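Long-range contacts in uncharacterized protein (PDB 4ECO), which is of unknown function but belongs to the leucine-rich repeat proteins and probably binds other proteins through its curved solenoid: residues 308-313 with 333-338; 316-321 with 339-344; 294-299 with 323-328; 252-257 with 270-275. All blocks are in the same frame, centred on the assembly; numbering follows the deposited sequence. Where two conformers were deposited one is given.

Contact 1 (308-313 with 333-338)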
loop_
_atom_site.group_PDB
_atom_site.type_symbol
_atom_site.label_atom_id
_atom_site.label_comp_id
_atom_site.label_asym_id
_atom_site.label_seq_id
_atom_site.Cartn_x
_atom_site.Cartn_y
_atom_site.Cartn_z
ATOM N N GLN A 308 -2.057 -4.675 17.098
ATOM C CA GLN A 308 -1.039 -3.756 16.585
ATOM C C GLN A 308 -1.185 -3.501 15.085
ATOM O O GLN A 308 -0.776 -2.434 14.621
ATOM C CB GLN A 308 0.374 -4.320 16.872
ATOM C CG GLN A 308 0.745 -4.299 18.354
ATOM C CD GLN A 308 2.074 -4.930 18.709
ATOM O OE1 GLN A 308 2.608 -5.790 18.014
ATOM N NE2 GLN A 308 2.591 -4.586 19.881
ATOM N N ILE A 309 -1.709 -4.499 14.321
ATOM C CA ILE A 309 -1.865 -4.432 12.856
ATOM C C ILE A 309 -3.265 -4.872 12.468
ATOM O O ILE A 309 -3.700 -5.934 12.883
ATOM C CB ILE A 309 -0.788 -5.294 12.117
ATOM C CG1 ILE A 309 0.641 -5.018 12.653
ATOM C CG2 ILE A 309 -0.872 -5.116 10.591
ATOM C CD1 ILE A 309 1.638 -6.110 12.400
ATOM N N ILE A 310 -3.946 -4.071 11.645
ATOM C CA ILE A 310 -5.273 -4.375 11.114
ATOM C C ILE A 310 -5.244 -4.284 9.578
ATOM O O ILE A 310 -4.967 -3.218 9.021
ATOM C CB ILE A 310 -6.395 -3.454 11.707
ATOM C CG1 ILE A 310 -6.493 -3.570 13.250
ATOM C CG2 ILE A 310 -7.742 -3.766 11.048
ATOM C CD1 ILE A 310 -7.499 -2.659 13.949
ATOM N N TYR A 311 -5.517 -5.400 8.907
ATOM C CA TYR A 311 -5.687 -5.436 7.458
ATOM C C TYR A 311 -7.186 -5.621 7.244
ATOM O O TYR A 311 -7.700 -6.710 7.539
ATOM C CB TYR A 311 -4.830 -6.533 6.768
ATOM C CG TYR A 311 -3.330 -6.377 6.881
ATOM C CD1 TYR A 311 -2.665 -5.337 6.236
ATOM C CD2 TYR A 311 -2.562 -7.310 7.574
ATOM C CE1 TYR A 311 -1.279 -5.197 6.324
ATOM C CE2 TYR A 311 -1.175 -7.203 7.634
ATOM C CZ TYR A 311 -0.536 -6.144 7.007
ATOM O OH TYR A 311 0.836 -6.039 7.049
ATOM N N ILE A 312 -7.913 -4.547 6.862
ATOM C CA ILE A 312 -9.366 -4.674 6.743
ATOM C C ILE A 312 -9.847 -4.106 5.365
ATOM O O ILE A 312 -11.039 -3.795 5.190
ATOM C CB ILE A 312 -10.090 -4.037 7.981
ATOM C CG1 ILE A 312 -11.575 -4.446 8.063
ATOM C CG2 ILE A 312 -9.862 -2.523 8.121
ATOM C CD1 ILE A 312 -12.137 -4.593 9.454
ATOM N N GLY A 313 -8.930 -4.071 4.389
ATOM C CA GLY A 313 -9.244 -3.636 3.031
ATOM C C GLY A 313 -10.161 -4.597 2.288
ATOM O O GLY A 313 -10.379 -5.727 2.745
ATOM N N GLY A 333 -0.780 0.229 15.473
ATOM C CA GLY A 333 0.287 0.866 14.708
ATOM C C GLY A 333 0.134 0.826 13.200
ATOM O O GLY A 333 0.788 1.594 12.478
HETATM N N MSE A 334 -0.714 -0.083 12.698
HETATM C CA MSE A 334 -0.928 -0.214 11.249
HETATM C C MSE A 334 -2.400 -0.422 10.940
HETATM O O MSE A 334 -3.046 -1.313 11.512
HETATM C CB MSE A 334 -0.108 -1.358 10.661
HETATM C CG MSE A 334 1.383 -1.070 10.574
HETATM SE SE MSE A 334 2.397 -2.627 9.950
HETATM C CE MSE A 334 1.594 -2.830 8.121
ATOM N N LEU A 335 -2.935 0.435 10.042
ATOM C CA LEU A 335 -4.325 0.339 9.608
ATOM C C LEU A 335 -4.416 0.577 8.120
ATOM O O LEU A 335 -3.851 1.571 7.618
ATOM C CB LEU A 335 -5.213 1.329 10.375
ATOM C CG LEU A 335 -6.692 1.377 10.014
ATOM C CD1 LEU A 335 -7.404 0.028 10.324
ATOM C CD2 LEU A 335 -7.358 2.530 10.714
ATOM N N GLU A 336 -5.100 -0.349 7.411
ATOM C CA GLU A 336 -5.356 -0.201 5.980
ATOM C C GLU A 336 -6.832 -0.560 5.756
ATOM O O GLU A 336 -7.316 -1.570 6.291
ATOM C CB GLU A 336 -4.360 -0.985 5.067
ATOM C CG GLU A 336 -4.563 -2.490 4.857
ATOM C CD GLU A 336 -5.664 -2.932 3.906
ATOM O OE1 GLU A 336 -6.137 -2.100 3.100
ATOM O OE2 GLU A 336 -6.053 -4.119 3.963
ATOM N N CYS A 337 -7.557 0.321 5.022
ATOM C CA CYS A 337 -8.979 0.169 4.683
ATOM C C CYS A 337 -9.190 0.382 3.180
ATOM O O CYS A 337 -10.240 0.896 2.779
ATOM C CB CYS A 337 -9.856 1.119 5.495
ATOM S SG CYS A 337 -9.515 1.126 7.263
ATOM N N LEU A 338 -8.208 -0.009 2.355
ATOM C CA LEU A 338 -8.313 0.086 0.904
ATOM C C LEU A 338 -9.592 -0.550 0.392
ATOM O O LEU A 338 -9.971 -1.621 0.860
ATOM C CB LEU A 338 -7.125 -0.611 0.242
ATOM C CG LEU A 338 -5.800 0.124 0.228
ATOM C CD1 LEU A 338 -4.664 -0.861 0.056
ATOM C CD2 LEU A 338 -5.745 1.105 -0.909
#
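Gln308 O draws in two neighbouring backbone donors of the next strand: Gly333 N at 2.8 Å, tilted from the carbonyl plane, and Met334 N at 3.0 Å, within it. From there the ladder of a leucine-rich repeat solenoid runs on between the parallel strands 309-311 and 334-336. Ile310 N donates a hydrogen bond to Met334 O (2.9 Å), and Ile310 O takes the longer bond from Glu336 N. Past the paired strand residues, Ile312 N reaches Glu336 O at 3.1 Å. The other edge of 309-311 is paired with strand 277-279.

Glu336 adds a side-chain link. Its CG stands between the backbone N and the carbonyl carbon (chi1 80°), and a second bend, at chi2, turns the carboxylate toward Gly313 and Leu338. OE2 accepts Gly313 N at 2.9 Å, from above the carboxylate plane, while OE1 takes Leu338 N of its own segment at 3.0 Å. Each oxygen of this buried carboxylate thus has a backbone donor.

Glu336 CG also lies at the edge of the Tyr311 ring. The hydroxyl of Tyr311 bonds to Arg142 O, with CE of Met334, a selenomethionine, packing 3.5 Å from Tyr311 OH. Ile309 and Met334 run side by side on this sheet face. On the other face, Ile310 CG2 meets Leu335 CD1 at 3.9 Å, and both residues pack against Trp295 of helix 288-300. The two backbone N-H groups probably help stabilise a negative charge on Glu336, and the bond to Gly313 extends the link between the two segments past the end of the strands.

Contact 2 (316-321 with 339-344)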
loop_
_atom_site.group_PDB
_atom_site.type_symbol
_atom_site.label_atom_id
_atom_site.label_comp_id
_atom_site.label_asym_id
_atom_site.label_seq_id
_atom_site.Cartn_x
_atom_site.Cartn_y
_atom_site.Cartn_z
ATOM N N ASN A 316 -16.830 -3.837 3.154
ATOM C CA ASN A 316 -17.973 -2.972 2.927
ATOM C C ASN A 316 -18.178 -1.895 4.008
ATOM O O ASN A 316 -19.266 -1.291 4.037
ATOM C CB ASN A 316 -19.225 -3.833 2.843
ATOM C CG ASN A 316 -19.201 -4.880 1.765
ATOM O OD1 ASN A 316 -18.945 -4.623 0.568
ATOM N ND2 ASN A 316 -19.499 -6.093 2.172
ATOM N N LEU A 317 -17.161 -1.619 4.865
ATOM C CA LEU A 317 -17.262 -0.627 5.946
ATOM C C LEU A 317 -17.754 0.732 5.469
ATOM O O LEU A 317 -17.181 1.269 4.524
ATOM C CB LEU A 317 -15.910 -0.408 6.634
ATOM C CG LEU A 317 -15.314 -1.529 7.444
ATOM C CD1 LEU A 317 -13.835 -1.231 7.743
ATOM C CD2 LEU A 317 -16.113 -1.760 8.718
ATOM N N LYS A 318 -18.799 1.290 6.111
ATOM C CA LYS A 318 -19.288 2.634 5.769
ATOM C C LYS A 318 -18.704 3.649 6.750
ATOM O O LYS A 318 -18.627 4.825 6.431
ATOM C CB LYS A 318 -20.825 2.708 5.729
ATOM C CG LYS A 318 -21.409 2.225 4.408
ATOM C CD LYS A 318 -22.904 2.075 4.528
ATOM C CE LYS A 318 -23.485 1.221 3.432
ATOM N NZ LYS A 318 -24.817 0.666 3.826
ATOM N N THR A 319 -18.244 3.177 7.915
ATOM C CA THR A 319 -17.605 3.994 8.959
ATOM C C THR A 319 -16.849 3.055 9.911
ATOM O O THR A 319 -16.962 1.836 9.800
ATOM C CB THR A 319 -18.643 4.894 9.716
ATOM O OG1 THR A 319 -17.976 5.929 10.462
ATOM C CG2 THR A 319 -19.569 4.100 10.625
ATOM N N PHE A 320 -16.087 3.646 10.840
ATOM C CA PHE A 320 -15.326 2.972 11.889
ATOM C C PHE A 320 -16.159 2.840 13.130
ATOM O O PHE A 320 -17.089 3.639 13.295
ATOM C CB PHE A 320 -14.059 3.803 12.245
ATOM C CG PHE A 320 -12.931 3.907 11.249
ATOM C CD1 PHE A 320 -12.949 3.171 10.068
ATOM C CD2 PHE A 320 -11.833 4.713 11.507
ATOM C CE1 PHE A 320 -11.896 3.248 9.165
ATOM C CE2 PHE A 320 -10.782 4.793 10.597
ATOM C CZ PHE A 320 -10.820 4.058 9.432
ATOM N N PRO A 321 -15.770 1.961 14.098
ATOM C CA PRO A 321 -16.451 1.956 15.404
ATOM C C PRO A 321 -16.338 3.323 16.117
ATOM O O PRO A 321 -15.495 4.160 15.743
ATOM C CB PRO A 321 -15.682 0.878 16.176
ATOM C CG PRO A 321 -15.104 0.005 15.124
ATOM C CD PRO A 321 -14.674 0.969 14.087
ATOM N N TYR A 339 -10.274 0.115 -0.533
ATOM C CA TYR A 339 -11.472 -0.365 -1.207
ATOM C C TYR A 339 -12.543 -0.824 -0.227
ATOM O O TYR A 339 -12.892 -2.009 -0.150
ATOM C CB TYR A 339 -11.138 -1.498 -2.199
ATOM C CG TYR A 339 -10.039 -1.151 -3.172
ATOM C CD1 TYR A 339 -10.311 -0.442 -4.335
ATOM C CD2 TYR A 339 -8.728 -1.535 -2.935
ATOM C CE1 TYR A 339 -9.300 -0.134 -5.248
ATOM C CE2 TYR A 339 -7.708 -1.230 -3.839
ATOM C CZ TYR A 339 -8.002 -0.536 -4.999
ATOM O OH TYR A 339 -6.997 -0.249 -5.895
ATOM N N ASN A 340 -13.065 0.136 0.518
ATOM C CA ASN A 340 -14.193 -0.044 1.420
ATOM C C ASN A 340 -15.270 0.927 0.932
ATOM O O ASN A 340 -15.189 1.375 -0.212
ATOM C CB ASN A 340 -13.783 0.161 2.896
ATOM C CG ASN A 340 -13.343 -1.096 3.613
ATOM O OD1 ASN A 340 -14.160 -1.806 4.212
ATOM N ND2 ASN A 340 -12.037 -1.357 3.638
ATOM N N GLN A 341 -16.242 1.279 1.770
ATOM C CA GLN A 341 -17.287 2.220 1.396
ATOM C C GLN A 341 -17.346 3.350 2.407
ATOM O O GLN A 341 -18.432 3.887 2.668
ATOM C CB GLN A 341 -18.629 1.493 1.345
ATOM C CG GLN A 341 -18.876 0.603 0.149
ATOM C CD GLN A 341 -20.315 0.151 0.243
ATOM O OE1 GLN A 341 -20.628 -0.835 0.920
ATOM N NE2 GLN A 341 -21.244 0.942 -0.321
ATOM N N LEU A 342 -16.185 3.646 3.045
ATOM C CA LEU A 342 -16.067 4.646 4.110
ATOM C C LEU A 342 -16.559 5.991 3.608
ATOM O O LEU A 342 -16.081 6.480 2.589
ATOM C CB LEU A 342 -14.622 4.752 4.644
ATOM C CG LEU A 342 -13.999 3.515 5.320
ATOM C CD1 LEU A 342 -12.546 3.744 5.569
ATOM C CD2 LEU A 342 -14.654 3.205 6.638
ATOM N N GLU A 343 -17.579 6.535 4.274
ATOM C CA GLU A 343 -18.220 7.798 3.905
ATOM C C GLU A 343 -18.209 8.797 5.074
ATOM O O GLU A 343 -18.190 8.379 6.247
ATOM C CB GLU A 343 -19.670 7.552 3.433
ATOM C CG GLU A 343 -20.573 6.948 4.501
ATOM C CD GLU A 343 -21.938 6.447 4.080
ATOM O OE1 GLU A 343 -22.188 6.312 2.861
ATOM O OE2 GLU A 343 -22.745 6.140 4.988
ATOM N N GLY A 344 -18.242 10.093 4.721
ATOM C CA GLY A 344 -18.329 11.214 5.646
ATOM C C GLY A 344 -17.105 11.459 6.487
ATOM O O GLY A 344 -15.979 11.149 6.067
#
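Leu317 and Asn340 meet in an asparagine-ladder contact, where adjacent turns of the leucine-rich repeat solenoid leave the strand side and pass into their loops. Asn340 OD1 receives Leu317 N at 3.1 Å, in the amide plane and on a lone pair, and the two side chains lie alongside each other. The other end of the amide, ND2, donates to Ile312 O and Cys337 O, so one buried group holds three backbone atoms of two turns. A leucine in its place would probably leave Leu317 N, Ile312 O and Cys337 O without this partner and let the two turns shift against each other.

Beyond the ladder the backbones continue to pair. Leu317 O accepts Gln341 N at 2.9 Å, and Lys318 O accepts Glu343 N at 2.9 Å in a nearly straight bond (170° at the hydrogen). The Lys318 chain runs beside that of Glu343, but its NZ forms a salt bridge with Glu289 of helix 288-300. On the inner side, Leu342 has CG beside its backbone N (chi1 -63°), which brings both methyls to Phe320: CD1 and CD2 of Leu342 each lie 3.7 Å from Phe320 CE1.

Contact 3 (294-299 with 323-328)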
loop_
_atom_site.group_PDB
_atom_site.type_symbol
_atom_site.label_atom_id
_atom_site.label_comp_id
_atom_site.label_asym_id
_atom_site.label_seq_id
_atom_site.Cartn_x
_atom_site.Cartn_y
_atom_site.Cartn_z
ATOM N N ASP A 294 -18.270 -6.002 14.592
ATOM C CA ASP A 294 -17.257 -7.013 14.936
ATOM C C ASP A 294 -15.936 -6.325 15.323
ATOM O O ASP A 294 -15.320 -6.726 16.323
ATOM C CB ASP A 294 -17.034 -8.023 13.793
ATOM C CG ASP A 294 -18.200 -8.956 13.501
ATOM O OD1 ASP A 294 -18.815 -9.482 14.481
ATOM O OD2 ASP A 294 -18.442 -9.245 12.306
ATOM N N TRP A 295 -15.526 -5.271 14.555
ATOM C CA TRP A 295 -14.332 -4.464 14.856
ATOM C C TRP A 295 -14.515 -3.806 16.235
ATOM O O TRP A 295 -13.608 -3.932 17.075
ATOM C CB TRP A 295 -14.070 -3.416 13.754
ATOM C CG TRP A 295 -12.830 -2.557 13.905
ATOM C CD1 TRP A 295 -11.954 -2.535 14.951
ATOM C CD2 TRP A 295 -12.367 -1.547 12.978
ATOM N NE1 TRP A 295 -10.967 -1.592 14.731
ATOM C CE2 TRP A 295 -11.201 -0.966 13.534
ATOM C CE3 TRP A 295 -12.830 -1.072 11.732
ATOM C CZ2 TRP A 295 -10.492 0.063 12.889
ATOM C CZ3 TRP A 295 -12.115 -0.073 11.086
ATOM C CH2 TRP A 295 -10.963 0.486 11.664
ATOM N N GLN A 296 -15.714 -3.199 16.497
ATOM C CA GLN A 296 -16.011 -2.532 17.764
ATOM C C GLN A 296 -15.849 -3.493 18.914
ATOM O O GLN A 296 -15.207 -3.153 19.912
ATOM C CB GLN A 296 -17.419 -1.914 17.774
ATOM C CG GLN A 296 -17.598 -0.888 18.897
ATOM C CD GLN A 296 -18.738 0.085 18.689
ATOM O OE1 GLN A 296 -18.767 0.918 17.759
ATOM N NE2 GLN A 296 -19.647 0.065 19.627
ATOM N N ALA A 297 -16.405 -4.710 18.743
ATOM C CA ALA A 297 -16.376 -5.800 19.716
ATOM C C ALA A 297 -14.932 -6.175 20.064
ATOM O O ALA A 297 -14.628 -6.385 21.241
ATOM C CB ALA A 297 -17.121 -6.999 19.165
ATOM N N LEU A 298 -14.038 -6.207 19.039
ATOM C CA LEU A 298 -12.619 -6.500 19.214
ATOM C C LEU A 298 -11.950 -5.416 20.079
ATOM O O LEU A 298 -11.274 -5.766 21.051
ATOM C CB LEU A 298 -11.909 -6.645 17.862
ATOM C CG LEU A 298 -12.120 -7.972 17.137
ATOM C CD1 LEU A 298 -11.739 -7.868 15.686
ATOM C CD2 LEU A 298 -11.364 -9.085 17.805
ATOM N N ALA A 299 -12.207 -4.123 19.779
ATOM C CA ALA A 299 -11.689 -2.968 20.537
ATOM C C ALA A 299 -12.174 -2.977 22.004
ATOM O O ALA A 299 -11.403 -2.646 22.921
ATOM C CB ALA A 299 -12.123 -1.681 19.867
ATOM N N GLU A 323 -15.534 6.469 18.615
ATOM C CA GLU A 323 -14.263 7.021 19.103
ATOM C C GLU A 323 -13.830 6.373 20.427
ATOM O O GLU A 323 -12.663 6.005 20.554
ATOM C CB GLU A 323 -14.345 8.554 19.284
ATOM C CG GLU A 323 -14.661 9.337 18.014
ATOM C CD GLU A 323 -14.062 10.729 17.896
ATOM O OE1 GLU A 323 -13.408 11.194 18.859
ATOM O OE2 GLU A 323 -14.215 11.339 16.814
ATOM N N THR A 324 -14.773 6.224 21.408
ATOM C CA THR A 324 -14.519 5.661 22.752
ATOM C C THR A 324 -14.014 4.185 22.689
ATOM O O THR A 324 -13.310 3.732 23.600
ATOM C CB THR A 324 -15.777 5.763 23.646
ATOM O OG1 THR A 324 -16.763 4.843 23.197
ATOM C CG2 THR A 324 -16.367 7.165 23.697
ATOM N N SER A 325 -14.381 3.450 21.627
ATOM C CA SER A 325 -13.954 2.071 21.431
ATOM C C SER A 325 -12.596 2.065 20.762
ATOM O O SER A 325 -11.722 1.311 21.180
ATOM C CB SER A 325 -14.983 1.298 20.616
ATOM O OG SER A 325 -16.170 1.061 21.358
ATOM N N LEU A 326 -12.396 2.952 19.753
ATOM C CA LEU A 326 -11.138 3.120 19.020
ATOM C C LEU A 326 -9.993 3.525 19.965
ATOM O O LEU A 326 -8.896 2.985 19.841
ATOM C CB LEU A 326 -11.285 4.161 17.890
ATOM C CG LEU A 326 -12.195 3.830 16.694
ATOM C CD1 LEU A 326 -12.026 4.849 15.592
ATOM C CD2 LEU A 326 -11.886 2.487 16.117
ATOM N N GLN A 327 -10.260 4.444 20.918
ATOM C CA GLN A 327 -9.312 4.961 21.917
ATOM C C GLN A 327 -8.634 3.852 22.736
ATOM O O GLN A 327 -7.518 4.057 23.228
ATOM C CB GLN A 327 -10.032 5.899 22.906
ATOM C CG GLN A 327 -10.469 7.277 22.392
ATOM C CD GLN A 327 -11.463 7.945 23.341
ATOM O OE1 GLN A 327 -11.886 7.382 24.371
ATOM N NE2 GLN A 327 -11.879 9.161 23.000
ATOM N N LYS A 328 -9.340 2.712 22.926
ATOM C CA LYS A 328 -8.888 1.557 23.708
ATOM C C LYS A 328 -7.729 0.821 23.034
ATOM O O LYS A 328 -6.904 0.228 23.723
ATOM C CB LYS A 328 -10.035 0.559 23.942
ATOM C CG LYS A 328 -11.291 1.135 24.565
ATOM C CD LYS A 328 -12.361 0.062 24.760
ATOM C CE LYS A 328 -13.561 0.597 25.502
ATOM N NZ LYS A 328 -14.589 -0.449 25.711
#
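Ser325 and Ala299 bring two helices together on the side of the leucine-rich repeat solenoid away from its strands. Helix 288-300 packs there beside the short helix 323-326, and their CA atoms approach to 5.6 Å at Ala299 and Ser325. The small side chains of Ala299 and Ser325 are consistent with so close an approach.

Along the second segment, Ser325 is the first residue to touch. Its CB lies 4.2 Å from Ala299 CB, and its carbonyl oxygen also rests against that methyl. Ser325 OG packs 3.4 Å from Gln296 CG, although its hydrogen bond goes to Asp300 OD1. Gln296 has CG anti to its backbone N (chi1 -163°), which lays the start of its chain against the serine; its OE1 is bonded to Lys292 NZ and Val322 N.

At Leu326 the CB points away from helix 288-300, but the branched end swings back to the indole of Trp295. Leu326 CD2 approaches Trp295 CZ2 obliquely at 4.3 Å. Phe349 packs on the leucine, and the ring of Phe320 meets that of Trp295.

Lys328 comes last, one turn on from Ser325, whose carbonyl oxygen accepts Lys328 N. Its extended chain passes the backbone of the first helix and ends in a salt bridge from NZ to Asp300 OD1, the carboxylate oxygen already bonded to Ser325. Serine and lysine are thereby tied to the same acid. On the way, the aliphatic part of the chain crosses a helix carbonyl, with Lys328 CB 3.6 Å and Lys328 CD 3.4 Å from Ala299 O.

Contact 4 (252-257 with 270-275)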
loop_
_atom_site.group_PDB
_atom_site.type_symbol
_atom_site.label_atom_id
_atom_site.label_comp_id
_atom_site.label_asym_id
_atom_site.label_seq_id
_atom_site.Cartn_x
_atom_site.Cartn_y
_atom_site.Cartn_z
ATOM N N THR A 252 -0.512 -14.639 18.250
ATOM C CA THR A 252 -0.336 -13.211 17.941
ATOM C C THR A 252 -0.737 -12.843 16.516
ATOM O O THR A 252 -1.057 -11.685 16.257
ATOM C CB THR A 252 1.146 -12.788 18.145
ATOM O OG1 THR A 252 2.020 -13.464 17.225
ATOM C CG2 THR A 252 1.623 -12.993 19.566
ATOM N N ASP A 253 -0.672 -13.797 15.580
ATOM C CA ASP A 253 -0.995 -13.513 14.178
ATOM C C ASP A 253 -2.124 -14.391 13.687
ATOM O O ASP A 253 -1.960 -15.601 13.603
ATOM C CB ASP A 253 0.240 -13.694 13.288
ATOM C CG ASP A 253 1.363 -12.721 13.562
ATOM O OD1 ASP A 253 1.952 -12.787 14.662
ATOM O OD2 ASP A 253 1.695 -11.938 12.658
ATOM N N VAL A 254 -3.285 -13.778 13.394
ATOM C CA VAL A 254 -4.477 -14.485 12.908
ATOM C C VAL A 254 -4.956 -13.843 11.607
ATOM O O VAL A 254 -5.021 -12.616 11.503
ATOM C CB VAL A 254 -5.606 -14.551 13.965
ATOM C CG1 VAL A 254 -6.852 -15.186 13.385
ATOM C CG2 VAL A 254 -5.158 -15.317 15.208
ATOM N N GLU A 255 -5.284 -14.686 10.610
ATOM C CA GLU A 255 -5.810 -14.244 9.318
ATOM C C GLU A 255 -7.043 -15.072 8.925
ATOM O O GLU A 255 -7.012 -16.308 8.978
ATOM C CB GLU A 255 -4.737 -14.325 8.239
ATOM C CG GLU A 255 -5.296 -14.094 6.845
ATOM C CD GLU A 255 -4.292 -13.976 5.720
ATOM O OE1 GLU A 255 -3.577 -12.952 5.663
ATOM O OE2 GLU A 255 -4.249 -14.887 4.868
ATOM N N VAL A 256 -8.138 -14.367 8.583
ATOM C CA VAL A 256 -9.409 -14.900 8.058
ATOM C C VAL A 256 -9.673 -14.076 6.798
ATOM O O VAL A 256 -10.306 -13.024 6.853
ATOM C CB VAL A 256 -10.575 -14.882 9.072
ATOM C CG1 VAL A 256 -11.701 -15.785 8.590
ATOM C CG2 VAL A 256 -10.114 -15.301 10.466
ATOM N N TYR A 257 -9.075 -14.494 5.687
ATOM C CA TYR A 257 -9.041 -13.715 4.454
ATOM C C TYR A 257 -9.863 -14.319 3.344
ATOM O O TYR A 257 -9.767 -15.512 3.077
ATOM C CB TYR A 257 -7.566 -13.613 3.998
ATOM C CG TYR A 257 -7.321 -13.000 2.640
ATOM C CD1 TYR A 257 -7.121 -11.631 2.498
ATOM C CD2 TYR A 257 -7.157 -13.801 1.510
ATOM C CE1 TYR A 257 -6.826 -11.068 1.258
ATOM C CE2 TYR A 257 -6.893 -13.246 0.259
ATOM C CZ TYR A 257 -6.709 -11.879 0.140
ATOM O OH TYR A 257 -6.414 -11.323 -1.086
ATOM N N LYS A 270 -12.431 -12.299 19.233
ATOM C CA LYS A 270 -12.560 -11.427 20.416
ATOM C C LYS A 270 -12.249 -12.180 21.737
ATOM O O LYS A 270 -11.917 -11.539 22.746
ATOM C CB LYS A 270 -13.941 -10.760 20.495
ATOM C CG LYS A 270 -15.120 -11.699 20.567
ATOM C CD LYS A 270 -16.402 -10.908 20.469
ATOM C CE LYS A 270 -17.623 -11.764 20.630
ATOM N NZ LYS A 270 -18.850 -10.962 20.416
ATOM N N ALA A 271 -12.300 -13.518 21.702
ATOM C CA ALA A 271 -12.014 -14.382 22.843
ATOM C C ALA A 271 -10.492 -14.596 23.048
ATOM O O ALA A 271 -10.109 -15.153 24.074
ATOM C CB ALA A 271 -12.709 -15.733 22.662
ATOM N N LEU A 272 -9.633 -14.157 22.110
ATOM C CA LEU A 272 -8.179 -14.354 22.212
ATOM C C LEU A 272 -7.527 -13.346 23.178
ATOM O O LEU A 272 -7.940 -12.184 23.242
ATOM C CB LEU A 272 -7.495 -14.276 20.828
ATOM C CG LEU A 272 -7.855 -15.381 19.799
ATOM C CD1 LEU A 272 -7.285 -15.056 18.450
ATOM C CD2 LEU A 272 -7.388 -16.780 20.242
ATOM N N PRO A 273 -6.503 -13.766 23.953
ATOM C CA PRO A 273 -5.907 -12.822 24.919
ATOM C C PRO A 273 -4.741 -11.964 24.378
ATOM O O PRO A 273 -4.505 -10.880 24.919
ATOM C CB PRO A 273 -5.390 -13.749 26.026
ATOM C CG PRO A 273 -5.101 -15.067 25.341
ATOM C CD PRO A 273 -5.902 -15.119 24.071
ATOM N N GLU A 274 -3.987 -12.451 23.355
ATOM C CA GLU A 274 -2.767 -11.764 22.943
ATOM C C GLU A 274 -2.612 -11.533 21.428
ATOM O O GLU A 274 -1.482 -11.280 20.981
ATOM C CB GLU A 274 -1.554 -12.587 23.443
ATOM C CG GLU A 274 -1.381 -12.630 24.959
ATOM C CD GLU A 274 -0.982 -11.329 25.633
ATOM O OE1 GLU A 274 -0.436 -10.432 24.943
ATOM O OE2 GLU A 274 -1.186 -11.227 26.866
HETATM N N MSE A 275 -3.716 -11.533 20.654
HETATM C CA MSE A 275 -3.642 -11.318 19.189
HETATM C C MSE A 275 -3.094 -9.912 18.883
HETATM O O MSE A 275 -3.538 -8.951 19.505
HETATM C CB MSE A 275 -5.026 -11.536 18.538
HETATM C CG MSE A 275 -5.038 -11.332 17.022
HETATM SE SE MSE A 275 -6.762 -11.733 16.246
HETATM C CE MSE A 275 -7.859 -10.497 17.186
#
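Val254 overlaps the selenium of Met275, a selenomethionine, with Val254 CB 3.8 Å from Met275 SE and the two side chains crossing at about a right angle. This is interior packing of the leucine-rich repeat solenoid: strand 253-257 faces the end of the loop that returns the chain to strand 277-279. One methyl of the valine, CG2, reaches Leu272 CD1 tip to tip at 3.9 Å, so Leu272 and Met275 of the loop both pack on this one valine. Leu269 also touches Val254.

Met275 has CG anti to the backbone N (chi1 180°) and its chain turns at the selenium. That bend carries the terminal CE on to Leu298 of helix 288-300, making the residue a bridge between strand and helix.

Thr252, just ahead of the strand, meets the loop through its backbone and its methyl, with Thr252 CG2 3.8 Å from Glu274 O. Its hydroxyl turns elsewhere and donates to Asp253 OD1 at 2.7 Å, while Asp253 OD2 forms a salt bridge with Arg142 NE. An alanine here would lack the methyl and the hydroxyl, and is likely to open a gap beside Glu274 O and deprive Asp253 OD1 of a donor. The backbones come closest at this end, where Thr252 CA is 4.0 Å from Met275 CA and Thr252 O lies 4.1 Å from Met275 CG.

In the fold
Following the chain, contact 4 closes first, returning the loop after strand 253-257 to its own strand before any other contact opens. The remaining three interlock. Contact 3 opens on helix 288-300, contact 1 on strand 309-311 and contact 2 in the loop that follows; they then close in the same order, at 323-328, 333-338 and 339-344, so each crosses the other two and none nests. Contact 1 joins neighbouring strands, contact 2 the loops leaving them, and contact 3 the helices on the side away from the strands. Trp295 sits among all three, against Ile310, Leu335, Phe320 and Pro321, while Leu298 of the same helix packs on Met275 and connects contact 4 to contact 3.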